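Periplasmic sugar-binding domain protein (Pseudomonas fluorescens Pf-5, PDB 3H75) probably binds a carbohydrate in the periplasm, as a two-lobed member of the bacterial solute-binding protein 2 family. Local coordinates at residues F8-N13 with I39-R44; N48-A53 with A75-R80; Y65-N70 with K88-N93; S23-A28 with H262-G267. One frame throughout, in Å; residues are numbered along the deposited sequence.

Contact 1 of 4, residues F8-N13 with I39-R44; sequences FLNPGN and ILYAER. With SO4 (sulfate ion), chain B.
F8-N10 and I39-Y41 are adjacent parallel strands of a beta-alpha-beta unit, joined through helix 17-33, in the alpha/beta lobe of a periplasmic binding protein. The ladder runs L40 N to F8 O, N10 N to L40 O and A42 N to N10 O (2.8 Å), and beyond it weak bonds from E43 N to G12 O and from R44 N to P11 O tie together the loops that follow the two strands. L9 and L40 share one sheet face, CD2 of L9 3.8 Å from CD1 of L40. N10 and Y41 run side by side on the other face. A chi1 of -166° turns the N10 amide away from the backbone N and against the tyrosine ring, its plane 34° from that of the ring, and CG of N10 comes 3.4 Å from CE1 of Y41. CB of N10 makes an off-centre CH-pi contact with this ring. N10 OD1 accepts from G12 N at 3.0 Å in the carbonyl plane, an Asx turn that, with the bond from N10 ND2 to W19 O, holds the amide where the strand ends, while Y41 OH is hydrogen-bonded to S23 OG. R44, which forms a salt bridge with E16, also grips a sulfate ion, probably from the crystallisation liquor: NH2 of R44 reaches sulfate O2 at 2.9 Å, and NH1 meets O4 at 2.9 Å in a nearly straight bond (174°).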
loop_
_atom_site.group_PDB
_atom_site.type_symbol
_atom_site.label_atom_id
_atom_site.label_comp_id
_atom_site.label_asym_id
_atom_site.label_seq_id
_atom_site.Cartn_x
_atom_site.Cartn_y
_atom_site.Cartn_z
ATOM N N PHE A 8 8.357 -7.417 -12.850
ATOM C CA PHE A 8 7.705 -6.380 -12.062
ATOM C C PHE A 8 8.703 -5.292 -11.731
ATOM O O PHE A 8 9.792 -5.574 -11.226
ATOM C CB PHE A 8 7.120 -6.951 -10.759
ATOM C CG PHE A 8 6.597 -5.893 -9.811
ATOM C CD1 PHE A 8 5.687 -4.936 -10.249
ATOM C CD2 PHE A 8 7.018 -5.851 -8.485
ATOM C CE1 PHE A 8 5.202 -3.954 -9.383
ATOM C CE2 PHE A 8 6.536 -4.871 -7.609
ATOM C CZ PHE A 8 5.630 -3.924 -8.060
ATOM N N LEU A 9 8.332 -4.054 -12.030
ATOM C CA LEU A 9 9.179 -2.900 -11.736
ATOM C C LEU A 9 8.737 -2.345 -10.380
ATOM O O LEU A 9 7.741 -1.618 -10.279
ATOM C CB LEU A 9 9.036 -1.844 -12.839
ATOM C CG LEU A 9 9.277 -2.393 -14.252
ATOM C CD1 LEU A 9 9.167 -1.261 -15.267
ATOM C CD2 LEU A 9 10.660 -3.054 -14.336
ATOM N N ASN A 10 9.479 -2.733 -9.345
ATOM C CA ASN A 10 9.227 -2.335 -7.961
ATOM C C ASN A 10 9.802 -0.926 -7.750
ATOM O O ASN A 10 10.985 -0.693 -7.987
ATOM C CB ASN A 10 9.920 -3.347 -7.035
ATOM C CG ASN A 10 9.465 -3.237 -5.603
ATOM O OD1 ASN A 10 9.451 -2.152 -5.034
ATOM N ND2 ASN A 10 9.091 -4.371 -5.005
ATOM N N PRO A 11 8.976 0.033 -7.294
ATOM C CA PRO A 11 9.466 1.401 -7.082
ATOM C C PRO A 11 10.303 1.655 -5.831
ATOM O O PRO A 11 11.012 2.665 -5.747
ATOM C CB PRO A 11 8.181 2.228 -7.073
ATOM C CG PRO A 11 7.187 1.287 -6.436
ATOM C CD PRO A 11 7.523 -0.066 -7.042
ATOM N N GLY A 12 10.233 0.749 -4.863
ATOM C CA GLY A 12 10.960 0.981 -3.627
ATOM C C GLY A 12 12.419 0.584 -3.585
ATOM O O GLY A 12 13.015 0.230 -4.599
ATOM N N ASN A 13 12.999 0.676 -2.393
ATOM C CA ASN A 13 14.382 0.274 -2.188
ATOM C C ASN A 13 14.370 -1.226 -1.911
ATOM O O ASN A 13 13.377 -1.769 -1.411
ATOM C CB ASN A 13 15.000 1.012 -0.996
ATOM C CG ASN A 13 15.182 2.493 -1.257
ATOM O OD1 ASN A 13 15.560 2.902 -2.359
ATOM N ND2 ASN A 13 14.928 3.309 -0.240
ATOM N N ILE A 39 11.970 -9.378 -10.471
ATOM C CA ILE A 39 11.631 -8.109 -9.851
ATOM C C ILE A 39 12.817 -7.161 -9.921
ATOM O O ILE A 39 13.913 -7.485 -9.454
ATOM C CB ILE A 39 11.228 -8.300 -8.369
ATOM C CG1 ILE A 39 9.961 -9.154 -8.282
ATOM C CG2 ILE A 39 11.001 -6.942 -7.711
ATOM C CD1 ILE A 39 9.547 -9.513 -6.867
ATOM N N LEU A 40 12.595 -5.995 -10.521
ATOM C CA LEU A 40 13.634 -4.981 -10.651
ATOM C C LEU A 40 13.301 -3.804 -9.742
ATOM O O LEU A 40 12.255 -3.175 -9.892
ATOM C CB LEU A 40 13.719 -4.487 -12.096
ATOM C CG LEU A 40 13.921 -5.539 -13.189
ATOM C CD1 LEU A 40 13.979 -4.849 -14.547
ATOM C CD2 LEU A 40 15.202 -6.313 -12.929
ATOM N N TYR A 41 14.188 -3.511 -8.795
ATOM C CA TYR A 41 13.981 -2.395 -7.876
ATOM C C TYR A 41 14.471 -1.071 -8.454
ATOM O O TYR A 41 15.544 -1.005 -9.049
ATOM C CB TYR A 41 14.713 -2.656 -6.553
ATOM C CG TYR A 41 13.995 -3.609 -5.626
ATOM C CD1 TYR A 41 12.980 -3.156 -4.786
ATOM C CD2 TYR A 41 14.329 -4.965 -5.588
ATOM C CE1 TYR A 41 12.317 -4.027 -3.925
ATOM C CE2 TYR A 41 13.672 -5.845 -4.732
ATOM C CZ TYR A 41 12.668 -5.365 -3.901
ATOM O OH TYR A 41 12.025 -6.218 -3.033
ATOM N N ALA A 42 13.693 -0.011 -8.257
ATOM C CA ALA A 42 14.087 1.306 -8.741
ATOM C C ALA A 42 14.993 2.001 -7.731
ATOM O O ALA A 42 15.659 2.975 -8.060
ATOM C CB ALA A 42 12.855 2.163 -8.983
ATOM N N GLU A 43 15.011 1.481 -6.506
ATOM C CA GLU A 43 15.777 2.064 -5.407
ATOM C C GLU A 43 15.341 3.521 -5.233
ATOM O O GLU A 43 16.150 4.445 -5.081
ATOM C CB GLU A 43 17.294 1.942 -5.650
ATOM C CG GLU A 43 17.785 0.503 -5.899
ATOM C CD GLU A 43 17.594 -0.447 -4.720
ATOM O OE1 GLU A 43 17.105 -0.019 -3.654
ATOM O OE2 GLU A 43 17.946 -1.640 -4.866
ATOM N N ARG A 44 14.025 3.697 -5.282
ATOM C CA ARG A 44 13.359 4.978 -5.095
ATOM C C ARG A 44 13.672 6.131 -6.043
ATOM O O ARG A 44 13.588 7.299 -5.661
ATOM C CB ARG A 44 13.523 5.426 -3.640
ATOM C CG ARG A 44 12.593 4.683 -2.661
ATOM C CD ARG A 44 11.139 4.944 -3.025
ATOM N NE ARG A 44 10.177 4.287 -2.136
ATOM C CZ ARG A 44 8.860 4.400 -2.282
ATOM N NH1 ARG A 44 8.368 5.134 -3.274
ATOM N NH2 ARG A 44 8.036 3.788 -1.437
HETATM S S SO4 B . 4.789 4.319 -3.491
HETATM O O1 SO4 B . 3.391 4.648 -3.141
HETATM O O2 SO4 B . 5.369 3.497 -2.419
HETATM O O3 SO4 B . 4.778 3.564 -4.752
HETATM O O4 SO4 B . 5.561 5.571 -3.644
#

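Contact 2 of 4, residues N48-A53 with A75-R80; sequences NTLQQA and APQILR
Two helices of the layer flanking the sheet meet where L50, A53 and T49 of residues 48-53 face I78 and Q77 of residues 75-80. Their axes run nearly parallel, 9.8 Å apart and 6° off, and apolar side chains bridge the gap. I78 sends its CG1 branch across, extended to CD1, which lies 3.7 Å from CB of A53 and 4.0 Å from CG2 of T49, the threonine side chain standing at about a right angle to it. A53 is also touched by CG2 of I78, so its small methyl is covered by both branches of the isoleucine. These helices, 46-58 and 74-82, pack on one face of the parallel sheet in the alpha/beta fold: T49 and A53 rest on L9, and I78 on L66 and L68. Farther from the sheet, CG of L50 points opposite the backbone N (chi1 177°), which carries both methyls toward the second helix. There CD1 of L50 meets CG1 of I78 at 3.9 Å and CB of Q77 at 3.7 Å. Q77 keeps an extended chain and crosses the leucine at about a right angle, bringing its amide NE2 to 3.2 Å from CD2 of L50, a close approach of a polar group to a methyl.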
loop_
_atom_site.group_PDB
_atom_site.type_symbol
_atom_site.label_atom_id
_atom_site.label_comp_id
_atom_site.label_asym_id
_atom_site.label_seq_id
_atom_site.Cartn_x
_atom_site.Cartn_y
_atom_site.Cartn_z
ATOM N N ASN A 48 14.683 5.275 -12.847
ATOM C CA ASN A 48 15.254 3.950 -13.048
ATOM C C ASN A 48 14.192 2.992 -13.572
ATOM O O ASN A 48 14.489 2.091 -14.350
ATOM C CB ASN A 48 15.850 3.403 -11.751
ATOM C CG ASN A 48 17.090 4.154 -11.325
ATOM O OD1 ASN A 48 17.789 4.747 -12.152
ATOM N ND2 ASN A 48 17.383 4.122 -10.030
ATOM N N THR A 49 12.952 3.183 -13.133
ATOM C CA THR A 49 11.853 2.339 -13.587
ATOM C C THR A 49 11.654 2.560 -15.083
ATOM O O THR A 49 11.478 1.614 -15.849
ATOM C CB THR A 49 10.549 2.688 -12.841
ATOM O OG1 THR A 49 10.718 2.419 -11.440
ATOM C CG2 THR A 49 9.378 1.861 -13.373
ATOM N N LEU A 50 11.698 3.822 -15.497
ATOM C CA LEU A 50 11.526 4.154 -16.903
ATOM C C LEU A 50 12.640 3.540 -17.740
ATOM O O LEU A 50 12.384 2.959 -18.791
ATOM C CB LEU A 50 11.516 5.672 -17.089
ATOM C CG LEU A 50 11.414 6.185 -18.528
ATOM C CD1 LEU A 50 10.097 5.743 -19.156
ATOM C CD2 LEU A 50 11.505 7.703 -18.513
ATOM N N GLN A 51 13.877 3.658 -17.268
ATOM C CA GLN A 51 15.009 3.113 -18.004
ATOM C C GLN A 51 14.949 1.592 -18.075
ATOM O O GLN A 51 15.305 1.005 -19.092
ATOM C CB GLN A 51 16.322 3.557 -17.360
ATOM C CG GLN A 51 17.512 3.545 -18.310
ATOM C CD GLN A 51 17.278 4.405 -19.540
ATOM O OE1 GLN A 51 16.771 5.521 -19.440
ATOM N NE2 GLN A 51 17.659 3.891 -20.705
ATOM N N GLN A 52 14.499 0.958 -16.993
ATOM C CA GLN A 52 14.382 -0.495 -16.960
ATOM C C GLN A 52 13.366 -0.959 -17.998
ATOM O O GLN A 52 13.590 -1.948 -18.687
ATOM C CB GLN A 52 13.965 -0.968 -15.563
ATOM C CG GLN A 52 15.084 -0.815 -14.536
ATOM C CD GLN A 52 14.584 -0.889 -13.110
ATOM O OE1 GLN A 52 13.382 -0.810 -12.859
ATOM N NE2 GLN A 52 15.504 -1.028 -12.165
ATOM N N ALA A 53 12.257 -0.235 -18.114
ATOM C CA ALA A 53 11.230 -0.581 -19.092
ATOM C C ALA A 53 11.741 -0.294 -20.507
ATOM O O ALA A 53 11.613 -1.124 -21.401
ATOM C CB ALA A 53 9.956 0.219 -18.821
ATOM N N ALA A 75 4.632 6.195 -15.752
ATOM C CA ALA A 75 3.712 5.215 -16.319
ATOM C C ALA A 75 3.272 5.560 -17.744
ATOM O O ALA A 75 3.267 4.695 -18.617
ATOM C CB ALA A 75 2.491 5.054 -15.412
ATOM N N PRO A 76 2.884 6.823 -17.994
ATOM C CA PRO A 76 2.459 7.190 -19.351
ATOM C C PRO A 76 3.555 6.953 -20.388
ATOM O O PRO A 76 3.283 6.472 -21.489
ATOM C CB PRO A 76 2.110 8.669 -19.213
ATOM C CG PRO A 76 1.613 8.762 -17.804
ATOM C CD PRO A 76 2.638 7.933 -17.056
ATOM N N GLN A 77 4.793 7.286 -20.034
ATOM C CA GLN A 77 5.910 7.103 -20.954
ATOM C C GLN A 77 6.137 5.624 -21.240
ATOM O O GLN A 77 6.433 5.243 -22.371
ATOM C CB GLN A 77 7.185 7.733 -20.384
ATOM C CG GLN A 77 7.037 9.203 -20.014
ATOM C CD GLN A 77 8.370 9.890 -19.780
ATOM O OE1 GLN A 77 8.436 10.954 -19.161
ATOM N NE2 GLN A 77 9.441 9.291 -20.289
ATOM N N ILE A 78 5.995 4.786 -20.220
ATOM C CA ILE A 78 6.179 3.352 -20.408
ATOM C C ILE A 78 5.071 2.786 -21.295
ATOM O O ILE A 78 5.307 1.882 -22.095
ATOM C CB ILE A 78 6.203 2.616 -19.048
ATOM C CG1 ILE A 78 7.471 3.012 -18.285
ATOM C CG2 ILE A 78 6.143 1.104 -19.261
ATOM C CD1 ILE A 78 7.619 2.357 -16.918
ATOM N N LEU A 79 3.863 3.323 -21.158
ATOM C CA LEU A 79 2.741 2.868 -21.973
ATOM C C LEU A 79 3.019 3.156 -23.447
ATOM O O LEU A 79 2.782 2.310 -24.308
ATOM C CB LEU A 79 1.453 3.568 -21.539
ATOM C CG LEU A 79 0.880 3.122 -20.192
ATOM C CD1 LEU A 79 -0.255 4.046 -19.776
ATOM C CD2 LEU A 79 0.396 1.683 -20.304
ATOM N N ARG A 80 3.526 4.351 -23.732
ATOM C CA ARG A 80 3.833 4.732 -25.105
ATOM C C ARG A 80 5.005 3.934 -25.670
ATOM O O ARG A 80 5.022 3.601 -26.854
ATOM C CB ARG A 80 4.142 6.230 -25.191
ATOM C CG ARG A 80 2.938 7.131 -24.941
ATOM C CD ARG A 80 3.220 8.572 -25.364
ATOM N NE ARG A 80 4.191 9.241 -24.501
ATOM C CZ ARG A 80 3.943 9.623 -23.251
ATOM N NH1 ARG A 80 2.753 9.403 -22.709
ATOM N NH2 ARG A 80 4.886 10.230 -22.544
#

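Contact 3 of 4, residues Y65-N70 with K88-N93; sequences YLMLVN and KLFIVN
L68 and I91 pack closely in the buried middle of this pair of parallel strands, while at the end of Y65 and K88 the partly exposed lysine brings in water and charge. CG of L68 stands between the backbone N and the carbonyl carbon (chi1 58°), a crowded position that lays the side chain alongside I91, with CD1 of I91 3.5 Å from CG of L68. On the same face CD2 of L89 touches CB of L66 at 3.6 Å; helix 74-82 covers this side through I78 and L79. On the opposite face, M67, present as selenomethionine, brings CG to 3.9 Å from CG1 of V92, the same CG lying at the edge of the F90 ring. Five backbone bonds alternate between the strands. At the outer end the extended chain of K88 runs beside the Y65 ring, CD 3.4 Å from CE1 of Y65. Here a water 2.8 Å from Y65 OH also bonds K88 NZ, and D276 forms a salt bridge with K88 NZ and a hydrogen bond with Y65 OH. Strand 65-69, helix 74-82 and strand 88-93 form a beta-alpha-beta unit, the helix making the crossover, of a Rossmann-like parallel sheet.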
loop_
_atom_site.group_PDB
_atom_site.type_symbol
_atom_site.label_atom_id
_atom_site.label_comp_id
_atom_site.label_asym_id
_atom_site.label_seq_id
_atom_site.Cartn_x
_atom_site.Cartn_y
_atom_site.Cartn_z
ATOM N N TYR A 65 4.596 -10.672 -19.605
ATOM C CA TYR A 65 3.957 -9.547 -18.927
ATOM C C TYR A 65 4.960 -8.613 -18.263
ATOM O O TYR A 65 6.007 -9.048 -17.769
ATOM C CB TYR A 65 3.011 -10.056 -17.833
ATOM C CG TYR A 65 1.901 -10.950 -18.324
ATOM C CD1 TYR A 65 0.676 -10.416 -18.720
ATOM C CD2 TYR A 65 2.081 -12.331 -18.409
ATOM C CE1 TYR A 65 -0.347 -11.238 -19.192
ATOM C CE2 TYR A 65 1.067 -13.160 -18.882
ATOM C CZ TYR A 65 -0.142 -12.605 -19.273
ATOM O OH TYR A 65 -1.138 -13.420 -19.760
ATOM N N LEU A 66 4.612 -7.330 -18.242
ATOM C CA LEU A 66 5.410 -6.294 -17.600
ATOM C C LEU A 66 4.440 -5.658 -16.604
ATOM O O LEU A 66 3.405 -5.118 -16.997
ATOM C CB LEU A 66 5.871 -5.247 -18.622
ATOM C CG LEU A 66 7.129 -4.391 -18.397
ATOM C CD1 LEU A 66 6.813 -2.942 -18.748
ATOM C CD2 LEU A 66 7.641 -4.510 -16.969
HETATM N N MSE A 67 4.756 -5.756 -15.317
HETATM C CA MSE A 67 3.912 -5.187 -14.276
HETATM C C MSE A 67 4.586 -3.954 -13.693
HETATM O O MSE A 67 5.786 -3.954 -13.447
HETATM C CB MSE A 67 3.679 -6.211 -13.172
HETATM C CG MSE A 67 2.604 -5.808 -12.184
HETATM SE SE MSE A 67 2.444 -7.155 -10.801
HETATM C CE MSE A 67 2.327 -8.736 -11.860
ATOM N N LEU A 68 3.817 -2.896 -13.479
ATOM C CA LEU A 68 4.381 -1.670 -12.935
ATOM C C LEU A 68 3.351 -0.920 -12.114
ATOM O O LEU A 68 2.144 -1.093 -12.300
ATOM C CB LEU A 68 4.873 -0.758 -14.065
ATOM C CG LEU A 68 3.812 -0.348 -15.097
ATOM C CD1 LEU A 68 4.080 1.072 -15.590
ATOM C CD2 LEU A 68 3.811 -1.342 -16.251
ATOM N N VAL A 69 3.838 -0.083 -11.205
ATOM C CA VAL A 69 2.970 0.718 -10.358
ATOM C C VAL A 69 2.619 1.985 -11.121
ATOM O O VAL A 69 3.457 2.552 -11.820
ATOM C CB VAL A 69 3.678 1.089 -9.043
ATOM C CG1 VAL A 69 2.782 1.975 -8.203
ATOM C CG2 VAL A 69 4.044 -0.182 -8.277
ATOM N N ASN A 70 1.376 2.433 -10.994
ATOM C CA ASN A 70 0.959 3.627 -11.708
ATOM C C ASN A 70 1.460 4.908 -11.050
ATOM O O ASN A 70 1.552 5.006 -9.820
ATOM C CB ASN A 70 -0.567 3.663 -11.826
ATOM C CG ASN A 70 -1.038 4.486 -13.007
ATOM O OD1 ASN A 70 -0.229 4.988 -13.789
ATOM N ND2 ASN A 70 -2.350 4.624 -13.150
ATOM N N LYS A 88 2.497 -7.772 -22.721
ATOM C CA LYS A 88 1.232 -7.394 -22.105
ATOM C C LYS A 88 1.564 -6.605 -20.844
ATOM O O LYS A 88 2.454 -6.989 -20.085
ATOM C CB LYS A 88 0.419 -8.643 -21.755
ATOM C CG LYS A 88 -0.084 -9.424 -22.969
ATOM C CD LYS A 88 -0.819 -10.686 -22.544
ATOM C CE LYS A 88 -1.398 -11.428 -23.739
ATOM N NZ LYS A 88 -2.187 -12.614 -23.304
ATOM N N LEU A 89 0.861 -5.500 -20.626
ATOM C CA LEU A 89 1.114 -4.668 -19.457
ATOM C C LEU A 89 0.051 -4.801 -18.385
ATOM O O LEU A 89 -1.129 -4.989 -18.683
ATOM C CB LEU A 89 1.194 -3.195 -19.853
ATOM C CG LEU A 89 2.219 -2.763 -20.899
ATOM C CD1 LEU A 89 2.113 -1.258 -21.096
ATOM C CD2 LEU A 89 3.610 -3.147 -20.453
ATOM N N PHE A 90 0.480 -4.686 -17.135
ATOM C CA PHE A 90 -0.436 -4.750 -16.010
ATOM C C PHE A 90 -0.053 -3.626 -15.056
ATOM O O PHE A 90 1.056 -3.604 -14.518
ATOM C CB PHE A 90 -0.344 -6.100 -15.307
ATOM C CG PHE A 90 -1.574 -6.446 -14.525
ATOM C CD1 PHE A 90 -2.800 -6.568 -15.168
ATOM C CD2 PHE A 90 -1.514 -6.628 -13.148
ATOM C CE1 PHE A 90 -3.961 -6.865 -14.451
ATOM C CE2 PHE A 90 -2.664 -6.923 -12.420
ATOM C CZ PHE A 90 -3.893 -7.041 -13.075
ATOM N N ILE A 91 -0.978 -2.688 -14.871
ATOM C CA ILE A 91 -0.783 -1.520 -14.013
ATOM C C ILE A 91 -1.398 -1.777 -12.642
ATOM O O ILE A 91 -2.577 -2.112 -12.539
ATOM C CB ILE A 91 -1.467 -0.283 -14.632
ATOM C CG1 ILE A 91 -0.991 -0.092 -16.073
ATOM C CG2 ILE A 91 -1.186 0.950 -13.788
ATOM C CD1 ILE A 91 0.498 0.103 -16.210
ATOM N N VAL A 92 -0.613 -1.605 -11.583
ATOM C CA VAL A 92 -1.136 -1.878 -10.255
ATOM C C VAL A 92 -1.098 -0.750 -9.242
ATOM O O VAL A 92 -0.453 0.284 -9.446
ATOM C CB VAL A 92 -0.421 -3.095 -9.622
ATOM C CG1 VAL A 92 -0.631 -4.322 -10.488
ATOM C CG2 VAL A 92 1.069 -2.799 -9.455
ATOM N N ASN A 93 -1.830 -0.989 -8.152
ATOM C CA ASN A 93 -1.949 -0.101 -6.994
ATOM C C ASN A 93 -2.840 1.136 -7.120
ATOM O O ASN A 93 -3.504 1.512 -6.157
ATOM C CB ASN A 93 -0.553 0.283 -6.500
ATOM C CG ASN A 93 0.178 -0.895 -5.866
ATOM O OD1 ASN A 93 -0.272 -2.041 -5.948
ATOM N ND2 ASN A 93 1.312 -0.618 -5.234
HETATM O O HOH W 1 0.036 -14.390 -22.098
HETATM O O HOH W 2 -0.059 3.404 -8.190
#

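Contact 4 of 4, residues S23-A28 with H262-G267; sequences SQFMQA and HFTLGG
In the helical layer over the sheet, F25 of helix 17-33 projects toward residues 262-267, at the start of helix 265-277. Its CB lies 4.0 Å from the carbonyl O of F263, and CG is anti to the backbone N (chi1 -165°), which sends the ring across the incoming chain. One ortho carbon, CD1 of F25, meets CE1 of F263 at 4.2 Å. The two phenyl groups form a T-shaped pair with planes at 76°, the edge of F263 directed at the face of F25. The other ortho carbon, CD2, comes to 3.7 Å from CA of G267, and CE2 lies 3.4 Å from the carbonyl O of T264. At the tip, CZ of F25 touches CG2 of T264 at 3.9 Å; this methyl stands over the ring as a CH-pi donor, on the face that F263 approaches, and lies over the F263 ring as well. The chain reaches this place from strand 257-260 of the other sheet, so residues 262-267 belong to one of the passages between lobes that define the type I periplasmic-binding-protein fold. Beside the phenylalanine, M26, present as selenomethionine, lays its CG against the backbone of G266, 3.4 Å from C of G266. With no side chains on G266 and G267, the two backbones come close, CA of M26 and CA of G267 being 4.3 Å apart. W268 and F319 add further edge-to-face partners to F25.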
loop_
_atom_site.group_PDB
_atom_site.type_symbol
_atom_site.label_atom_id
_atom_site.label_comp_id
_atom_site.label_asym_id
_atom_site.label_seq_id
_atom_site.Cartn_x
_atom_site.Cartn_y
_atom_site.Cartn_z
ATOM N N SER A 23 7.265 -7.843 -2.568
ATOM C CA SER A 23 8.038 -8.745 -3.417
ATOM C C SER A 23 8.014 -10.185 -2.922
ATOM O O SER A 23 7.813 -11.115 -3.704
ATOM C CB SER A 23 9.494 -8.277 -3.504
ATOM O OG SER A 23 9.599 -7.068 -4.228
ATOM N N GLN A 24 8.219 -10.371 -1.621
ATOM C CA GLN A 24 8.237 -11.713 -1.056
ATOM C C GLN A 24 6.906 -12.428 -1.235
ATOM O O GLN A 24 6.878 -13.635 -1.493
ATOM C CB GLN A 24 8.613 -11.668 0.428
ATOM C CG GLN A 24 10.005 -11.108 0.683
ATOM C CD GLN A 24 11.085 -11.866 -0.067
ATOM O OE1 GLN A 24 11.324 -13.044 0.190
ATOM N NE2 GLN A 24 11.744 -11.189 -1.008
ATOM N N PHE A 25 5.803 -11.693 -1.106
ATOM C CA PHE A 25 4.485 -12.294 -1.276
ATOM C C PHE A 25 4.332 -12.731 -2.736
ATOM O O PHE A 25 3.813 -13.813 -3.017
ATOM C CB PHE A 25 3.382 -11.294 -0.902
ATOM C CG PHE A 25 2.030 -11.928 -0.711
ATOM C CD1 PHE A 25 1.775 -12.722 0.404
ATOM C CD2 PHE A 25 1.014 -11.748 -1.648
ATOM C CE1 PHE A 25 0.525 -13.331 0.584
ATOM C CE2 PHE A 25 -0.238 -12.354 -1.478
ATOM C CZ PHE A 25 -0.479 -13.147 -0.357
HETATM N N MSE A 26 4.794 -11.892 -3.660
HETATM C CA MSE A 26 4.719 -12.217 -5.080
HETATM C C MSE A 26 5.558 -13.445 -5.406
HETATM O O MSE A 26 5.132 -14.306 -6.173
HETATM C CB MSE A 26 5.227 -11.057 -5.939
HETATM C CG MSE A 26 4.324 -9.847 -5.992
HETATM SE SE MSE A 26 5.080 -8.474 -7.145
HETATM C CE MSE A 26 4.734 -9.303 -8.857
ATOM N N GLN A 27 6.755 -13.518 -4.832
ATOM C CA GLN A 27 7.633 -14.649 -5.098
ATOM C C GLN A 27 6.997 -15.949 -4.625
ATOM O O GLN A 27 7.137 -16.988 -5.274
ATOM C CB GLN A 27 8.997 -14.427 -4.443
ATOM C CG GLN A 27 9.691 -13.184 -4.971
ATOM C CD GLN A 27 11.112 -13.043 -4.483
ATOM O OE1 GLN A 27 11.391 -13.186 -3.295
ATOM N NE2 GLN A 27 12.023 -12.744 -5.403
ATOM N N ALA A 28 6.284 -15.891 -3.505
ATOM C CA ALA A 28 5.613 -17.076 -2.992
ATOM C C ALA A 28 4.557 -17.482 -4.017
ATOM O O ALA A 28 4.395 -18.661 -4.327
ATOM C CB ALA A 28 4.962 -16.776 -1.648
ATOM N N HIS A 262 -2.612 -4.231 1.773
ATOM C CA HIS A 262 -2.245 -3.988 0.385
ATOM C C HIS A 262 -0.919 -4.593 -0.070
ATOM O O HIS A 262 -0.635 -4.626 -1.268
ATOM C CB HIS A 262 -2.294 -2.483 0.064
ATOM C CG HIS A 262 -1.188 -1.677 0.670
ATOM N ND1 HIS A 262 -0.820 -1.784 1.995
ATOM C CD2 HIS A 262 -0.417 -0.694 0.148
ATOM C CE1 HIS A 262 0.124 -0.901 2.263
ATOM N NE2 HIS A 262 0.388 -0.226 1.158
ATOM N N PHE A 263 -0.115 -5.090 0.865
ATOM C CA PHE A 263 1.155 -5.696 0.483
ATOM C C PHE A 263 0.904 -7.003 -0.259
ATOM O O PHE A 263 1.814 -7.561 -0.867
ATOM C CB PHE A 263 2.042 -5.951 1.712
ATOM C CG PHE A 263 1.636 -7.148 2.536
ATOM C CD1 PHE A 263 2.178 -8.411 2.284
ATOM C CD2 PHE A 263 0.717 -7.010 3.569
ATOM C CE1 PHE A 263 1.804 -9.516 3.052
ATOM C CE2 PHE A 263 0.340 -8.105 4.338
ATOM C CZ PHE A 263 0.884 -9.358 4.081
ATOM N N THR A 264 -0.335 -7.482 -0.218
ATOM C CA THR A 264 -0.692 -8.730 -0.890
ATOM C C THR A 264 -1.098 -8.530 -2.348
ATOM O O THR A 264 -1.215 -9.500 -3.093
ATOM C CB THR A 264 -1.883 -9.425 -0.198
ATOM O OG1 THR A 264 -3.022 -8.554 -0.234
ATOM C CG2 THR A 264 -1.549 -9.777 1.242
ATOM N N LEU A 265 -1.308 -7.285 -2.765
ATOM C CA LEU A 265 -1.775 -7.027 -4.126
ATOM C C LEU A 265 -0.966 -7.678 -5.241
ATOM O O LEU A 265 -1.543 -8.205 -6.193
ATOM C CB LEU A 265 -1.890 -5.521 -4.375
ATOM C CG LEU A 265 -2.847 -5.150 -5.517
ATOM C CD1 LEU A 265 -3.419 -3.764 -5.273
ATOM C CD2 LEU A 265 -2.119 -5.217 -6.841
ATOM N N GLY A 266 0.357 -7.642 -5.126
ATOM C CA GLY A 266 1.198 -8.243 -6.148
ATOM C C GLY A 266 0.924 -9.726 -6.339
ATOM O O GLY A 266 0.936 -10.228 -7.468
ATOM N N GLY A 267 0.683 -10.432 -5.238
ATOM C CA GLY A 267 0.408 -11.858 -5.317
ATOM C C GLY A 267 -0.890 -12.134 -6.049
ATOM O O GLY A 267 -0.971 -13.036 -6.890
#

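In the fold
Contacts 1 and 3 lie in the same parallel sheet, where strands 5-10 and 65-69 are neighbours and L9 N bonds to M67 O; both rest on backbone ladders, but contact 3 is buried whereas contact 1 runs out into partly exposed loops with polar and charged groups. Contacts 2 and 4 join helices and rely on packing alone. They cover opposite faces: contact 2 sits over L9, L66 and L68, and contact 4 reaches F8 and M67 through M26. Contact 2, also buried, is the farthest of the four from the chain's centre and joins helices close in sequence, whereas contact 4, the nearest, brings together residues 234 positions apart and is wholly buried, with aromatic chemistry.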